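Local coordinates for protein methyltransferase (Streptomyces avermitilis, PDB 3GIW) that is of unknown function but, as a Rossmann-fold member of the S-adenosyl methyltransferase family, binds S-adenosyl-L-homocysteine and probably transfers methyl groups, at residues A61-M66 with S92-E97. Numbering follows the deposited sequence. Where two conformers were deposited one is given.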
loop_
_atom_site.group_PDB
_atom_site.type_symbol
_atom_site.label_atom_id
_atom_site.label_comp_id
_atom_site.label_asym_id
_atom_site.label_seq_id
_atom_site.Cartn_x
_atom_site.Cartn_y
_atom_site.Cartn_z
ATOM N N ALA A 61 -11.176 1.504 4.649
ATOM C CA ALA A 61 -11.494 1.493 3.243
ATOM C C ALA A 61 -10.250 1.247 2.385
ATOM O O ALA A 61 -10.321 0.611 1.324
ATOM C CB ALA A 61 -12.183 2.837 2.808
ATOM N N ASN A 62 -9.112 1.766 2.794
ATOM C CA ASN A 62 -7.872 1.499 2.067
ATOM C C ASN A 62 -7.507 0.012 2.118
ATOM O O ASN A 62 -7.149 -0.589 1.085
ATOM C CB ASN A 62 -6.727 2.348 2.605
ATOM C CG ASN A 62 -5.388 1.994 1.962
ATOM O OD1 ASN A 62 -5.107 2.459 0.864
ATOM N ND2 ASN A 62 -4.632 1.114 2.606
ATOM N N ARG A 63 -7.652 -0.609 3.287
ATOM C CA ARG A 63 -7.380 -2.041 3.409
ATOM C C ARG A 63 -8.350 -2.835 2.553
ATOM O O ARG A 63 -7.939 -3.799 1.844
ATOM C CB ARG A 63 -7.372 -2.502 4.865
ATOM C CG ARG A 63 -6.778 -3.930 5.027
ATOM C CD ARG A 63 -5.268 -3.988 4.841
ATOM N NE ARG A 63 -4.773 -5.374 4.837
ATOM C CZ ARG A 63 -3.479 -5.702 4.861
ATOM N NH1 ARG A 63 -2.545 -4.749 4.916
ATOM N NH2 ARG A 63 -3.121 -6.990 4.833
ATOM N N ASP A 64 -9.640 -2.507 2.579
ATOM C CA ASP A 64 -10.647 -3.211 1.790
ATOM C C ASP A 64 -10.345 -3.088 0.280
ATOM O O ASP A 64 -10.497 -4.051 -0.480
ATOM C CB ASP A 64 -12.053 -2.651 2.075
ATOM C CG ASP A 64 -12.591 -3.014 3.462
ATOM O OD1 ASP A 64 -12.072 -3.935 4.108
ATOM O OD2 ASP A 64 -13.553 -2.343 3.902
ATOM N N TRP A 65 -9.889 -1.903 -0.131
ATOM C CA TRP A 65 -9.506 -1.637 -1.507
ATOM C C TRP A 65 -8.349 -2.568 -1.908
ATOM O O TRP A 65 -8.393 -3.155 -2.996
ATOM C CB TRP A 65 -9.134 -0.142 -1.729
ATOM C CG TRP A 65 -8.719 0.100 -3.163
ATOM C CD1 TRP A 65 -9.534 0.323 -4.203
ATOM C CD2 TRP A 65 -7.385 0.049 -3.689
ATOM N NE1 TRP A 65 -8.802 0.421 -5.370
ATOM C CE2 TRP A 65 -7.481 0.240 -5.072
ATOM C CE3 TRP A 65 -6.122 -0.144 -3.120
ATOM C CZ2 TRP A 65 -6.355 0.233 -5.901
ATOM C CZ3 TRP A 65 -5.035 -0.183 -3.961
ATOM C CH2 TRP A 65 -5.155 0.037 -5.313
HETATM N N MSE A 66 -7.335 -2.692 -1.062
HETATM C CA MSE A 66 -6.235 -3.611 -1.376
HETATM C C MSE A 66 -6.798 -4.996 -1.665
HETATM O O MSE A 66 -6.397 -5.648 -2.618
HETATM C CB MSE A 66 -5.223 -3.696 -0.215
HETATM C CG MSE A 66 -4.058 -4.663 -0.490
HETATM SE SE MSE A 66 -4.372 -6.545 -0.017
HETATM C CE MSE A 66 -3.841 -6.487 1.795
ATOM N N SER A 92 -4.906 -9.916 8.530
ATOM C CA SER A 92 -5.598 -10.974 7.826
ATOM C C SER A 92 -6.813 -10.441 7.081
ATOM O O SER A 92 -7.618 -9.687 7.650
ATOM C CB SER A 92 -6.064 -12.028 8.830
ATOM O OG SER A 92 -6.485 -13.181 8.149
ATOM N N PRO A 93 -6.974 -10.819 5.799
ATOM C CA PRO A 93 -6.056 -11.603 4.980
ATOM C C PRO A 93 -4.905 -10.778 4.418
ATOM O O PRO A 93 -5.087 -9.638 3.972
ATOM C CB PRO A 93 -6.959 -12.099 3.849
ATOM C CG PRO A 93 -7.910 -11.002 3.671
ATOM C CD PRO A 93 -8.185 -10.462 5.040
ATOM N N ASN A 94 -3.722 -11.369 4.418
ATOM C CA ASN A 94 -2.580 -10.704 3.801
ATOM C C ASN A 94 -2.657 -10.900 2.293
ATOM O O ASN A 94 -3.383 -11.778 1.792
ATOM C CB ASN A 94 -1.272 -11.279 4.325
ATOM C CG ASN A 94 -0.976 -10.851 5.738
ATOM O OD1 ASN A 94 -0.751 -9.671 5.990
ATOM N ND2 ASN A 94 -0.961 -11.814 6.659
ATOM N N LEU A 95 -1.906 -10.065 1.585
ATOM C CA LEU A 95 -1.901 -10.063 0.123
ATOM C C LEU A 95 -1.705 -11.483 -0.419
ATOM O O LEU A 95 -2.448 -11.938 -1.306
ATOM C CB LEU A 95 -0.796 -9.124 -0.388
ATOM C CG LEU A 95 -0.845 -8.798 -1.876
ATOM C CD1 LEU A 95 -0.200 -7.461 -2.188
ATOM C CD2 LEU A 95 -0.206 -9.860 -2.666
ATOM N N HIS A 96 -0.698 -12.201 0.077
ATOM C CA HIS A 96 -0.449 -13.558 -0.444
ATOM C C HIS A 96 -1.557 -14.568 -0.185
ATOM O O HIS A 96 -1.691 -15.546 -0.933
ATOM C CB HIS A 96 0.928 -14.133 -0.003
ATOM C CG HIS A 96 0.948 -14.737 1.359
ATOM N ND1 HIS A 96 1.080 -13.975 2.503
ATOM C CD2 HIS A 96 0.888 -16.031 1.758
ATOM C CE1 HIS A 96 1.084 -14.788 3.554
ATOM N NE2 HIS A 96 0.956 -16.034 3.131
ATOM N N GLU A 97 -2.290 -14.366 0.899
ATOM C CA GLU A 97 -3.373 -15.282 1.257
ATOM C C GLU A 97 -4.508 -15.116 0.243
ATOM O O GLU A 97 -5.122 -16.109 -0.176
ATOM C CB GLU A 97 -3.806 -15.024 2.706
ATOM C CG GLU A 97 -2.693 -15.375 3.682
ATOM C CD GLU A 97 -2.853 -14.771 5.085
ATOM O OE1 GLU A 97 -3.805 -14.062 5.375
ATOM O OE2 GLU A 97 -1.950 -15.004 5.913
HETATM O O HOH W 1 -0.565 -8.088 3.264
HETATM O O HOH W 2 -6.489 -7.445 4.488
#
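Arg-63 and Met-66, on neighbouring turns of one face of helix 55-75, both reach the start of helix 95-102. The long arginine suits a gap that the backbones leave wide: with CG anti to the backbone N (chi1 -167°) and a bend at chi2, its guanidinium arrives edge-on at the carbonyl of Pro-93. The direct bond from NH2 to Pro-93 O is weak, 3.4 Å long, but water closes the gap. One molecule accepts from Arg-63 NE at 2.7 Å and donates to Pro-93 O; a second takes the N-H of Leu-95 and one from Arg-63 NH2, and donates to Asn-94 OD1, which also receives the N-H of Thr-91. In one of its two conformers the flexible selenomethionine Met-66 bends twice, bringing CE to 4.0 Å from Pro-93 O and SE to 4.4 Å from Leu-95 CB. Apolar Leu-95 packs onward against strands 107-112 and 163-167. Glu-97 OE1 accepts the backbone N-H of Asn-94, the N-cap residue, at 2.9 Å, probably steadying the helix start. Arg-63 belongs to the S-adenosyl-L-homocysteine site, which is without that ligand here; the two waters and the weak bond probably help set its guanidinium but may leave it freedom to adjust.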